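Local structure of cysteine desulfurase (Elizabethkingia anophelis NUHP1, 5VPR) at residues 33-38 with 387-392; 59-64 with 71-76; 107-112 with 134-139; 224-229 with 241-246. The protein probably removes sulfur from L-cysteine with the help of pyridoxal 5'-phosphate, passing it to a sulfur carrier and leaving L-alanine. All coordinates share one frame; numbering follows the deposited sequence.

The four contacts come from one class-V aminotransferase fold. Contact 1, joining 33-38 to 387-392, closes a loop of the chain that holds contacts 2, 3 and 4 in that order. Contacts 3 and 4 belong to the seven-stranded mixed sheet and its helices, with centres about 15 Å apart, and touch where Val-108 meets Phe-226 and Leu-243. Contact 1 is on the opposite side of the chain's centre from them, about 24 Å from contact 4 between centres. Contact 2 lies farther out, yet its helix 67-87 runs back onto the hairpin of contact 4. Contact 1 thus ties an N-terminal loop to the C-terminal part, while contacts 3 and 4 build the sheet core carrying the cofactor lysine.

Contact 1: residues 33-38 with 387-392; sequences YLDNAA and RASFAV
Ser-389 and Asn-36 tie the loop after strand 29-33 to the edge strand 386-389, a junction between the N-terminal region and the small C-terminal sheet of this class-V aminotransferase fold. The amide of Asn-36 gives ND2 to Ser-389 O at 2.8 Å, with the acceptor close to the amide plane, while its OD1 is taken by the hydroxyl of Tyr-393. Ser-389 uses both backbone and side chain: its N donates to Leu-34 O from above the carbonyl plane, and OG accepts Ala-37 N at 2.9 Å in a nearly straight bond (178°). Serine suits this place because its short side chain can bring a hydroxyl up to a backbone N-H, and a chi1 of 50° turns OG toward Ala-37 N.

Nearby, Arg-387 NH2 forms a salt bridge with Asp-35 OD1 at 3.2 Å; the oxygen lies in the guanidinium plane, although the two flat groups are turned 45° apart. A water links this pair to the serine, meeting Asp-35 OD1, Arg-387 NE and Ser-389 OG.

Packing completes the joint. Leu-34 CD2 approaches Phe-390 CD1 at 3.8 Å, and both side chains continue onto helix 396-413. Ala-391 CB rests on the amide of Asn-36. Ala-37, short enough to lie against the flat face of a cation, sets its CB over the centre of the Arg-387 guanidinium, 3.7 Å from CZ.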
loop_
_atom_site.group_PDB
_atom_site.type_symbol
_atom_site.label_atom_id
_atom_site.label_comp_id
_atom_site.label_asym_id
_atom_site.label_seq_id
_atom_site.Cartn_x
_atom_site.Cartn_y
_atom_site.Cartn_z
ATOM N N TYR A 33 16.675 3.681 -7.307
ATOM C CA TYR A 33 15.714 2.737 -6.741
ATOM C C TYR A 33 14.317 3.128 -7.207
ATOM O O TYR A 33 13.728 4.093 -6.701
ATOM C CB TYR A 33 15.802 2.717 -5.223
ATOM C CG TYR A 33 14.922 1.644 -4.643
ATOM C CD1 TYR A 33 15.308 0.306 -4.708
ATOM C CD2 TYR A 33 13.685 1.952 -4.075
ATOM C CE1 TYR A 33 14.490 -0.709 -4.192
ATOM C CE2 TYR A 33 12.845 0.935 -3.556
ATOM C CZ TYR A 33 13.270 -0.397 -3.620
ATOM O OH TYR A 33 12.491 -1.436 -3.124
ATOM N N LEU A 34 13.788 2.381 -8.179
ATOM C CA LEU A 34 12.452 2.614 -8.730
ATOM C C LEU A 34 11.575 1.372 -8.595
ATOM O O LEU A 34 10.805 1.023 -9.495
ATOM C CB LEU A 34 12.538 3.056 -10.191
ATOM C CG LEU A 34 13.433 4.271 -10.437
ATOM C CD1 LEU A 34 13.662 4.472 -11.930
ATOM C CD2 LEU A 34 12.828 5.515 -9.803
ATOM N N ASP A 35 11.688 0.682 -7.465
ATOM C CA ASP A 35 10.872 -0.485 -7.164
ATOM C C ASP A 35 10.082 -0.242 -5.882
ATOM O O ASP A 35 9.898 -1.137 -5.046
ATOM C CB ASP A 35 11.744 -1.733 -7.051
ATOM C CG ASP A 35 10.939 -3.019 -7.122
ATOM O OD1 ASP A 35 9.829 -3.010 -7.697
ATOM O OD2 ASP A 35 11.421 -4.040 -6.590
ATOM N N ASN A 36 9.627 0.998 -5.714
ATOM C CA ASN A 36 9.015 1.407 -4.454
ATOM C C ASN A 36 7.669 0.738 -4.211
ATOM O O ASN A 36 7.288 0.561 -3.053
ATOM C CB ASN A 36 8.898 2.929 -4.416
ATOM C CG ASN A 36 10.261 3.572 -4.405
ATOM O OD1 ASN A 36 10.943 3.560 -3.372
ATOM N ND2 ASN A 36 10.701 4.081 -5.564
ATOM N N ALA A 37 6.948 0.349 -5.268
ATOM C CA ALA A 37 5.699 -0.383 -5.079
ATOM C C ALA A 37 5.943 -1.764 -4.492
ATOM O O ALA A 37 5.019 -2.355 -3.930
ATOM C CB ALA A 37 4.933 -0.521 -6.397
ATOM N N ALA A 38 7.164 -2.290 -4.615
ATOM C CA ALA A 38 7.519 -3.517 -3.908
ATOM C C ALA A 38 7.761 -3.217 -2.437
ATOM O O ALA A 38 7.103 -3.786 -1.564
ATOM C CB ALA A 38 8.746 -4.176 -4.546
ATOM N N ARG A 387 8.098 -2.486 -14.630
ATOM C CA ARG A 387 7.359 -1.615 -13.710
ATOM C C ARG A 387 8.349 -0.711 -12.987
ATOM O O ARG A 387 9.151 -1.184 -12.172
ATOM C CB ARG A 387 6.540 -2.434 -12.702
ATOM C CG ARG A 387 5.614 -1.593 -11.812
ATOM C CD ARG A 387 4.954 -2.389 -10.643
ATOM N NE ARG A 387 5.943 -2.745 -9.627
ATOM C CZ ARG A 387 5.697 -3.437 -8.516
ATOM N NH1 ARG A 387 4.471 -3.863 -8.251
ATOM N NH2 ARG A 387 6.689 -3.702 -7.665
ATOM N N ALA A 388 8.306 0.579 -13.289
ATOM C CA ALA A 388 9.031 1.584 -12.520
ATOM C C ALA A 388 8.041 2.259 -11.582
ATOM O O ALA A 388 6.940 2.618 -12.004
ATOM C CB ALA A 388 9.692 2.614 -13.435
ATOM N N SER A 389 8.421 2.418 -10.316
ATOM C CA SER A 389 7.514 2.974 -9.323
ATOM C C SER A 389 8.272 3.955 -8.442
ATOM O O SER A 389 9.430 3.718 -8.077
ATOM C CB SER A 389 6.843 1.866 -8.466
ATOM O OG SER A 389 7.793 0.939 -7.938
ATOM N N PHE A 390 7.598 5.047 -8.088
ATOM C CA PHE A 390 8.231 6.210 -7.487
ATOM C C PHE A 390 7.854 6.372 -6.021
ATOM O O PHE A 390 6.761 5.984 -5.583
ATOM C CB PHE A 390 7.859 7.469 -8.274
ATOM C CG PHE A 390 8.202 7.372 -9.729
ATOM C CD1 PHE A 390 9.527 7.380 -10.137
ATOM C CD2 PHE A 390 7.212 7.239 -10.684
ATOM C CE1 PHE A 390 9.863 7.276 -11.473
ATOM C CE2 PHE A 390 7.544 7.143 -12.028
ATOM C CZ PHE A 390 8.872 7.156 -12.419
ATOM N N ALA A 391 8.796 6.935 -5.264
ATOM C CA ALA A 391 8.592 7.391 -3.896
ATOM C C ALA A 391 9.067 8.838 -3.816
ATOM O O ALA A 391 9.504 9.422 -4.814
ATOM C CB ALA A 391 9.319 6.492 -2.882
ATOM N N VAL A 392 9.000 9.416 -2.616
ATOM C CA VAL A 392 9.192 10.859 -2.478
ATOM C C VAL A 392 10.627 11.274 -2.777
ATOM O O VAL A 392 10.872 12.418 -3.171
ATOM C CB VAL A 392 8.761 11.303 -1.068
ATOM C CG1 VAL A 392 9.726 10.749 -0.010
ATOM C CG2 VAL A 392 8.664 12.819 -0.996
HETATM O O HOH W 1 8.301 -1.203 -9.526
#

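Contact 2: residues 59-64 with 71-76; sequences ANVHRG and VATEMM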
loop_
_atom_site.group_PDB
_atom_site.type_symbol
_atom_site.label_atom_id
_atom_site.label_comp_id
_atom_site.label_asym_id
_atom_site.label_seq_id
_atom_site.Cartn_x
_atom_site.Cartn_y
_atom_site.Cartn_z
ATOM N N ALA A 59 10.524 -3.071 26.825
ATOM C CA ALA A 59 9.869 -3.826 27.897
ATOM C C ALA A 59 8.544 -4.308 27.328
ATOM O O ALA A 59 8.092 -3.792 26.301
ATOM C CB ALA A 59 9.633 -2.964 29.156
ATOM N N ASN A 60 7.918 -5.288 27.987
ATOM C CA ASN A 60 6.625 -5.687 27.448
ATOM C C ASN A 60 5.564 -4.688 27.876
ATOM O O ASN A 60 5.762 -3.903 28.804
ATOM C CB ASN A 60 6.221 -7.107 27.850
ATOM C CG ASN A 60 5.520 -7.864 26.687
ATOM O OD1 ASN A 60 4.836 -7.252 25.841
ATOM N ND2 ASN A 60 5.709 -9.183 26.634
ATOM N N VAL A 61 4.443 -4.691 27.157
ATOM C CA VAL A 61 3.488 -3.588 27.240
ATOM C C VAL A 61 2.173 -4.048 27.863
ATOM O O VAL A 61 1.864 -5.240 27.940
ATOM C CB VAL A 61 3.241 -2.935 25.866
ATOM C CG1 VAL A 61 4.519 -2.274 25.358
ATOM C CG2 VAL A 61 2.749 -3.965 24.866
ATOM N N HIS A 62 1.413 -3.060 28.347
ATOM C CA HIS A 62 0.068 -3.194 28.905
ATOM C C HIS A 62 0.019 -3.928 30.246
ATOM O O HIS A 62 -0.503 -3.386 31.228
ATOM C CB HIS A 62 -0.860 -3.854 27.878
ATOM C CG HIS A 62 -1.245 -2.943 26.750
ATOM N ND1 HIS A 62 -2.138 -1.904 26.908
ATOM C CD2 HIS A 62 -0.847 -2.903 25.457
ATOM C CE1 HIS A 62 -2.279 -1.269 25.757
ATOM N NE2 HIS A 62 -1.508 -1.856 24.860
ATOM N N ARG A 63 0.563 -5.145 30.315
ATOM C CA ARG A 63 0.405 -5.962 31.515
ATOM C C ARG A 63 1.282 -5.512 32.683
ATOM O O ARG A 63 0.943 -5.808 33.834
ATOM C CB ARG A 63 0.704 -7.429 31.188
ATOM N N GLY A 64 2.394 -4.795 32.423
ATOM C CA GLY A 64 3.412 -4.579 33.433
ATOM C C GLY A 64 3.226 -3.323 34.278
ATOM O O GLY A 64 2.532 -2.377 33.899
ATOM N N VAL A 71 6.471 3.139 30.133
ATOM C CA VAL A 71 6.910 4.006 29.045
ATOM C C VAL A 71 6.713 3.316 27.693
ATOM O O VAL A 71 6.209 3.921 26.738
ATOM C CB VAL A 71 8.371 4.421 29.270
ATOM C CG1 VAL A 71 8.878 5.245 28.089
ATOM C CG2 VAL A 71 8.493 5.201 30.583
ATOM N N ALA A 72 7.103 2.042 27.592
ATOM C CA ALA A 72 6.907 1.323 26.333
ATOM C C ALA A 72 5.437 1.321 25.929
ATOM O O ALA A 72 5.106 1.552 24.759
ATOM C CB ALA A 72 7.428 -0.113 26.458
ATOM N N THR A 73 4.542 1.078 26.894
ATOM C CA THR A 73 3.109 1.030 26.610
ATOM C C THR A 73 2.613 2.374 26.093
ATOM O O THR A 73 1.874 2.446 25.104
ATOM C CB THR A 73 2.340 0.634 27.875
ATOM O OG1 THR A 73 2.814 -0.631 28.355
ATOM C CG2 THR A 73 0.845 0.532 27.592
ATOM N N GLU A 74 3.016 3.455 26.764
ATOM C CA GLU A 74 2.590 4.795 26.376
ATOM C C GLU A 74 3.088 5.155 24.976
ATOM O O GLU A 74 2.360 5.769 24.183
ATOM C CB GLU A 74 3.099 5.792 27.413
ATOM C CG GLU A 74 2.654 7.219 27.219
ATOM C CD GLU A 74 3.061 8.096 28.395
ATOM O OE1 GLU A 74 3.647 7.555 29.365
ATOM O OE2 GLU A 74 2.795 9.317 28.346
ATOM N N MET A 75 4.331 4.797 24.662
ATOM C CA MET A 75 4.875 5.104 23.343
ATOM C C MET A 75 4.108 4.375 22.247
ATOM O O MET A 75 3.852 4.942 21.178
ATOM C CB MET A 75 6.362 4.737 23.281
ATOM C CG MET A 75 7.263 5.625 24.142
ATOM S SD MET A 75 8.962 5.014 24.208
ATOM C CE MET A 75 9.448 5.030 22.474
ATOM N N MET A 76 3.738 3.115 22.485
ATOM C CA MET A 76 2.975 2.390 21.470
ATOM C C MET A 76 1.590 2.995 21.306
ATOM O O MET A 76 1.085 3.094 20.178
ATOM C CB MET A 76 2.873 0.898 21.816
ATOM C CG MET A 76 2.641 0.023 20.574
ATOM S SD MET A 76 2.495 -1.740 20.929
ATOM C CE MET A 76 0.762 -1.815 21.414
#
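Thr-73 and His-62 make the one hydrogen bond of this contact, in which the loop 59-64 folds back on the early turns of helix 67-87. The backbone N of His-62 donates to Thr-73 OG1 at 2.8 Å along a nearly straight line (169°). Threonine suits a helix surface facing a loop because its hydroxyl can serve two backbones: OG1 also bonds to Ser-69 O, one turn earlier in the same helix. A chi1 of -57° holds the hydroxyl against the helix, opposite the carbonyl carbon, while it still faces the loop.

The aromatic contact uses the other branch of the same threonine. Its methyl CG2 stands over the centre of the His-62 imidazole, 4.0 Å from the centroid and 13° off the normal, a CH-pi contact. Met-76 CE comes to the ring's edge instead, 4.1 Å from His-62 NE2. Phe-278 also meets the imidazole edge-to-face, although the His-62 side chain is poorly ordered.

Apolar packing fills the other end, where Val-61 CG1 lies 3.8 Å from Ala-72 CB. The branched valine also reaches Pro-285 and, in helix 287-303, Ile-287. Separate from this is a van der Waals approach of a carbonyl to a methyl: Ala-59 O comes within 3.7 Å of Ala-72 CB, the short alanine letting the loop backbone close on the helix.

Polar and apolar groups thus share the work: a threonine hydroxyl bonded to helix and loop fixes the backbone at His-62, whereas the imidazole, touched across this contact by carbon groups and weakly bonded to Glu-77, is probably less firmly set.

Contact 3: residues 107-112 with 134-139; sequences LVAYAM and VPWQML
Ala-109 is the central bump of this helix-helix contact: Pro-135 and Trp-136 form the hollow for its methyl, and Leu-139 packs over its carbonyl. Helices 101-111 and 134-142 run almost parallel here, their short axes 4° apart and 9.2 Å at closest approach, as neighbouring helices often do on one side of an alpha/beta sheet. A small methyl suits the shallow hollow between proline and indole: Ala-109 CB sits 3.7 Å from Pro-135 CB and also lies over the six-membered ring of Trp-136, toward the rim, in a CH-pi contact of 4.2 Å to the centroid.

The indole forms one wall of the hollow. A chi1 of -50° directs the benzo side of Trp-136 toward the other helix, where CZ3 comes 3.8 Å from Ala-109 CA. At the edge rather than the face, Val-108 CG1 stands 4.0 Å from Trp-136 CH2, near the ring plane. The tryptophan also spans to Leu-173 and Ser-175 of strand 171-177, so its broad ring bridges helix and sheet.

One turn on, Leu-139 fills the other side. Its CD1 lies 3.6 Å from Ala-109 O, and CD2 meets Met-112 CB at 4.1 Å; the flexible methionine then bends away toward Phe-203 and Leu-173. Pro-135 has no N-H to donate, which costs nothing in the first turn, where no preceding helical carbonyl is available.

No hydrogen bond or charge pair crosses between the two segments. Their fit therefore depends on shape and on the burial of hydrocarbon, with one weak CH-pi contact to the indole face adding to it.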
loop_
_atom_site.group_PDB
_atom_site.type_symbol
_atom_site.label_atom_id
_atom_site.label_comp_id
_atom_site.label_asym_id
_atom_site.label_seq_id
_atom_site.Cartn_x
_atom_site.Cartn_y
_atom_site.Cartn_z
ATOM N N LEU A 107 -7.374 -11.540 9.059
ATOM C CA LEU A 107 -8.118 -11.252 10.278
ATOM C C LEU A 107 -9.600 -11.055 9.973
ATOM O O LEU A 107 -10.464 -11.639 10.636
ATOM C CB LEU A 107 -7.524 -10.013 10.950
ATOM C CG LEU A 107 -7.974 -9.536 12.338
ATOM C CD1 LEU A 107 -6.997 -8.486 12.810
ATOM C CD2 LEU A 107 -9.397 -8.966 12.378
ATOM N N VAL A 108 -9.917 -10.224 8.977
ATOM C CA VAL A 108 -11.323 -10.006 8.651
ATOM C C VAL A 108 -11.925 -11.265 8.044
ATOM O O VAL A 108 -13.037 -11.665 8.401
ATOM C CB VAL A 108 -11.487 -8.790 7.720
ATOM C CG1 VAL A 108 -12.941 -8.684 7.209
ATOM C CG2 VAL A 108 -11.070 -7.503 8.442
ATOM N N ALA A 109 -11.209 -11.915 7.124
ATOM C CA ALA A 109 -11.800 -13.060 6.432
ATOM C C ALA A 109 -12.173 -14.158 7.415
ATOM O O ALA A 109 -13.234 -14.782 7.286
ATOM C CB ALA A 109 -10.850 -13.604 5.364
ATOM N N TYR A 110 -11.317 -14.402 8.411
ATOM C CA TYR A 110 -11.620 -15.428 9.402
ATOM C C TYR A 110 -12.743 -14.985 10.330
ATOM O O TYR A 110 -13.622 -15.785 10.667
ATOM C CB TYR A 110 -10.367 -15.781 10.211
ATOM C CG TYR A 110 -9.440 -16.779 9.548
ATOM C CD1 TYR A 110 -8.116 -16.450 9.265
ATOM C CD2 TYR A 110 -9.883 -18.053 9.216
ATOM C CE1 TYR A 110 -7.259 -17.366 8.665
ATOM C CE2 TYR A 110 -9.035 -18.975 8.615
ATOM C CZ TYR A 110 -7.725 -18.626 8.341
ATOM O OH TYR A 110 -6.885 -19.539 7.744
ATOM N N ALA A 111 -12.741 -13.717 10.752
ATOM C CA ALA A 111 -13.779 -13.254 11.665
ATOM C C ALA A 111 -15.152 -13.159 10.993
ATOM O O ALA A 111 -16.169 -13.217 11.690
ATOM C CB ALA A 111 -13.376 -11.908 12.275
ATOM N N MET A 112 -15.216 -13.030 9.661
ATOM C CA MET A 112 -16.512 -12.999 8.983
ATOM C C MET A 112 -17.188 -14.363 8.949
ATOM O O MET A 112 -18.394 -14.425 8.678
ATOM C CB MET A 112 -16.383 -12.499 7.538
ATOM C CG MET A 112 -16.054 -11.024 7.380
ATOM S SD MET A 112 -17.384 -9.919 7.876
ATOM C CE MET A 112 -18.706 -10.475 6.800
ATOM N N VAL A 134 -6.828 -15.705 -1.652
ATOM C CA VAL A 134 -7.049 -16.978 -0.975
ATOM C C VAL A 134 -7.933 -16.826 0.261
ATOM O O VAL A 134 -8.839 -17.652 0.442
ATOM C CB VAL A 134 -5.710 -17.632 -0.594
ATOM C CG1 VAL A 134 -5.894 -19.125 -0.384
ATOM C CG2 VAL A 134 -4.660 -17.346 -1.656
ATOM N N PRO A 135 -7.711 -15.838 1.152
ATOM C CA PRO A 135 -8.570 -15.755 2.352
ATOM C C PRO A 135 -10.042 -15.677 2.018
ATOM O O PRO A 135 -10.871 -16.295 2.694
ATOM C CB PRO A 135 -8.095 -14.471 3.050
ATOM C CG PRO A 135 -6.736 -14.236 2.554
ATOM C CD PRO A 135 -6.732 -14.734 1.132
ATOM N N TRP A 136 -10.386 -14.923 0.976
ATOM C CA TRP A 136 -11.775 -14.850 0.550
ATOM C C TRP A 136 -12.201 -16.143 -0.130
ATOM O O TRP A 136 -13.329 -16.607 0.063
ATOM C CB TRP A 136 -11.969 -13.646 -0.373
ATOM C CG TRP A 136 -11.409 -12.365 0.192
ATOM C CD1 TRP A 136 -10.384 -11.620 -0.326
ATOM C CD2 TRP A 136 -11.818 -11.694 1.396
ATOM N NE1 TRP A 136 -10.143 -10.525 0.469
ATOM C CE2 TRP A 136 -11.011 -10.545 1.528
ATOM C CE3 TRP A 136 -12.796 -11.942 2.361
ATOM C CZ2 TRP A 136 -11.150 -9.654 2.589
ATOM C CZ3 TRP A 136 -12.929 -11.055 3.418
ATOM C CH2 TRP A 136 -12.115 -9.929 3.522
ATOM N N GLN A 137 -11.308 -16.745 -0.924
ATOM C CA GLN A 137 -11.623 -18.038 -1.520
ATOM C C GLN A 137 -11.771 -19.101 -0.441
ATOM O O GLN A 137 -12.619 -19.992 -0.548
ATOM C CB GLN A 137 -10.549 -18.438 -2.538
ATOM N N MET A 138 -10.966 -19.004 0.622
ATOM C CA MET A 138 -11.073 -19.949 1.730
ATOM C C MET A 138 -12.317 -19.677 2.570
ATOM O O MET A 138 -12.963 -20.614 3.055
ATOM C CB MET A 138 -9.808 -19.890 2.591
ATOM N N LEU A 139 -12.668 -18.402 2.760
ATOM C CA LEU A 139 -13.894 -18.076 3.484
ATOM C C LEU A 139 -15.115 -18.640 2.771
ATOM O O LEU A 139 -16.037 -19.157 3.415
ATOM C CB LEU A 139 -14.018 -16.560 3.659
ATOM C CG LEU A 139 -15.376 -16.010 4.108
ATOM C CD1 LEU A 139 -15.759 -16.534 5.473
ATOM C CD2 LEU A 139 -15.374 -14.484 4.101
#

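Contact 4: residues 224-229 with 241-246; sequences CDFFAF and GILYGK
Phe-227 O receives Tyr-244 N at 2.8 Å, and Phe-227 N returns a bond to Tyr-244 O; Phe-229 and Ile-242 form a second hydrogen-bonded pair. Between them Ala-228 faces Leu-243 in a non-hydrogen-bonded pair, as Phe-226 does Gly-245. Beyond the strands, Lys-246 N reaches Asp-225 O at 3.0 Å.

On the face bearing Phe-229, the ring lies beside Ile-242, whose CB sits over it toward the rim, 3.5 Å from CE1. A chi1 of 58° swings the phenyl back over the strand, alongside the isoleucine; both pack on Val-83 of helix 67-87. The same face carries Tyr-244, whose CE2 approaches Cys-224 SG at 3.9 Å, while its OH donates to a water that bonds to Cys-224 O. On the other face Leu-243 CD1 touches Ala-228 CB at 4.0 Å, and Gly-245, lacking a side chain, fits beside the Phe-226 ring.

The extended Lys-246 lies past Cys-224 O; its NZ makes only a long salt bridge to Asp-225 OD1 (3.8 Å) but pairs with Asp-223, while Asp-225 OD2 accepts Ile-204 N and pairs with Arg-197. This is the antiparallel hairpin 226-230/241-245 of the large-domain sheet in fold-type I PLP enzymes, its connection containing cofactor-bound Lys-233.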
loop_
_atom_site.group_PDB
_atom_site.type_symbol
_atom_site.label_atom_id
_atom_site.label_comp_id
_atom_site.label_asym_id
_atom_site.label_seq_id
_atom_site.Cartn_x
_atom_site.Cartn_y
_atom_site.Cartn_z
ATOM N N CYS A 224 -15.455 3.653 4.393
ATOM C CA CYS A 224 -15.153 2.229 4.377
ATOM C C CYS A 224 -15.495 1.614 5.733
ATOM O O CYS A 224 -15.527 2.301 6.761
ATOM C CB CYS A 224 -13.672 2.002 4.063
ATOM S SG CYS A 224 -12.622 2.931 5.213
ATOM N N ASP A 225 -15.777 0.312 5.738
ATOM C CA ASP A 225 -15.911 -0.390 7.013
ATOM C C ASP A 225 -14.567 -0.872 7.548
ATOM O O ASP A 225 -14.378 -0.933 8.770
ATOM C CB ASP A 225 -16.846 -1.585 6.866
ATOM C CG ASP A 225 -18.279 -1.163 6.600
ATOM O OD1 ASP A 225 -18.791 -0.331 7.369
ATOM O OD2 ASP A 225 -18.869 -1.650 5.621
ATOM N N PHE A 226 -13.648 -1.220 6.648
ATOM C CA PHE A 226 -12.284 -1.613 6.981
ATOM C C PHE A 226 -11.327 -0.922 6.023
ATOM O O PHE A 226 -11.654 -0.705 4.855
ATOM C CB PHE A 226 -12.041 -3.119 6.846
ATOM C CG PHE A 226 -12.998 -3.962 7.591
ATOM C CD1 PHE A 226 -14.106 -4.497 6.954
ATOM C CD2 PHE A 226 -12.792 -4.245 8.930
ATOM C CE1 PHE A 226 -14.997 -5.293 7.639
ATOM C CE2 PHE A 226 -13.686 -5.040 9.623
ATOM C CZ PHE A 226 -14.786 -5.563 8.980
ATOM N N PHE A 227 -10.124 -0.618 6.511
ATOM C CA PHE A 227 -9.074 -0.039 5.682
ATOM C C PHE A 227 -7.751 -0.620 6.150
ATOM O O PHE A 227 -7.415 -0.485 7.324
ATOM C CB PHE A 227 -9.051 1.493 5.780
ATOM C CG PHE A 227 -8.078 2.145 4.818
ATOM C CD1 PHE A 227 -8.458 2.433 3.514
ATOM C CD2 PHE A 227 -6.783 2.461 5.219
ATOM C CE1 PHE A 227 -7.569 3.027 2.619
ATOM C CE2 PHE A 227 -5.879 3.045 4.326
ATOM C CZ PHE A 227 -6.277 3.335 3.023
ATOM N N ALA A 228 -7.007 -1.277 5.256
ATOM C CA ALA A 228 -5.787 -1.976 5.648
ATOM C C ALA A 228 -4.589 -1.501 4.832
ATOM O O ALA A 228 -4.711 -1.242 3.628
ATOM C CB ALA A 228 -5.969 -3.495 5.497
ATOM N N PHE A 229 -3.423 -1.392 5.478
ATOM C CA PHE A 229 -2.225 -0.976 4.757
ATOM C C PHE A 229 -0.993 -1.479 5.498
ATOM O O PHE A 229 -1.083 -2.038 6.598
ATOM C CB PHE A 229 -2.173 0.555 4.511
ATOM C CG PHE A 229 -2.241 1.410 5.762
ATOM C CD1 PHE A 229 -3.443 1.612 6.415
ATOM C CD2 PHE A 229 -1.113 2.081 6.228
ATOM C CE1 PHE A 229 -3.522 2.425 7.537
ATOM C CE2 PHE A 229 -1.181 2.891 7.374
ATOM C CZ PHE A 229 -2.390 3.072 8.011
ATOM N N GLY A 241 1.795 -3.310 9.997
ATOM C CA GLY A 241 0.673 -2.849 9.212
ATOM C C GLY A 241 -0.391 -2.332 10.143
ATOM O O GLY A 241 -0.234 -2.313 11.368
ATOM N N ILE A 242 -1.494 -1.931 9.537
ATOM C CA ILE A 242 -2.620 -1.363 10.251
ATOM C C ILE A 242 -3.880 -1.960 9.665
ATOM O O ILE A 242 -3.980 -2.131 8.445
ATOM C CB ILE A 242 -2.635 0.174 10.113
ATOM C CG1 ILE A 242 -1.438 0.771 10.846
ATOM C CG2 ILE A 242 -3.939 0.735 10.655
ATOM C CD1 ILE A 242 -1.565 0.672 12.373
ATOM N N LEU A 243 -4.832 -2.301 10.526
ATOM C CA LEU A 243 -6.199 -2.570 10.101
ATOM C C LEU A 243 -7.093 -1.603 10.863
ATOM O O LEU A 243 -7.179 -1.676 12.094
ATOM C CB LEU A 243 -6.599 -4.021 10.365
ATOM C CG LEU A 243 -8.089 -4.284 10.115
ATOM C CD1 LEU A 243 -8.396 -4.050 8.631
ATOM C CD2 LEU A 243 -8.460 -5.707 10.548
ATOM N N TYR A 244 -7.696 -0.653 10.145
ATOM C CA TYR A 244 -8.751 0.179 10.706
ATOM C C TYR A 244 -10.092 -0.495 10.475
ATOM O O TYR A 244 -10.326 -1.087 9.415
ATOM C CB TYR A 244 -8.775 1.571 10.055
ATOM C CG TYR A 244 -10.140 2.243 10.140
ATOM C CD1 TYR A 244 -10.521 2.936 11.283
ATOM C CD2 TYR A 244 -11.048 2.190 9.066
ATOM C CE1 TYR A 244 -11.775 3.551 11.373
ATOM C CE2 TYR A 244 -12.293 2.806 9.142
ATOM C CZ TYR A 244 -12.649 3.476 10.305
ATOM O OH TYR A 244 -13.866 4.082 10.397
ATOM N N GLY A 245 -10.974 -0.403 11.465
ATOM C CA GLY A 245 -12.364 -0.763 11.265
ATOM C C GLY A 245 -13.308 0.137 12.037
ATOM O O GLY A 245 -12.995 0.515 13.168
ATOM N N LYS A 246 -14.445 0.509 11.438
ATOM C CA LYS A 246 -15.503 1.178 12.189
ATOM C C LYS A 246 -15.784 0.419 13.470
ATOM O O LYS A 246 -15.950 -0.803 13.445
ATOM C CB LYS A 246 -16.796 1.262 11.369
ATOM C CG LYS A 246 -16.804 2.252 10.225
ATOM C CD LYS A 246 -18.250 2.468 9.773
ATOM C CE LYS A 246 -18.327 3.142 8.408
ATOM N NZ LYS A 246 -19.738 3.285 7.938
HETATM O O HOH W 2 -15.106 4.585 7.994
HETATM O O HOH W 3 -21.176 0.339 8.061
#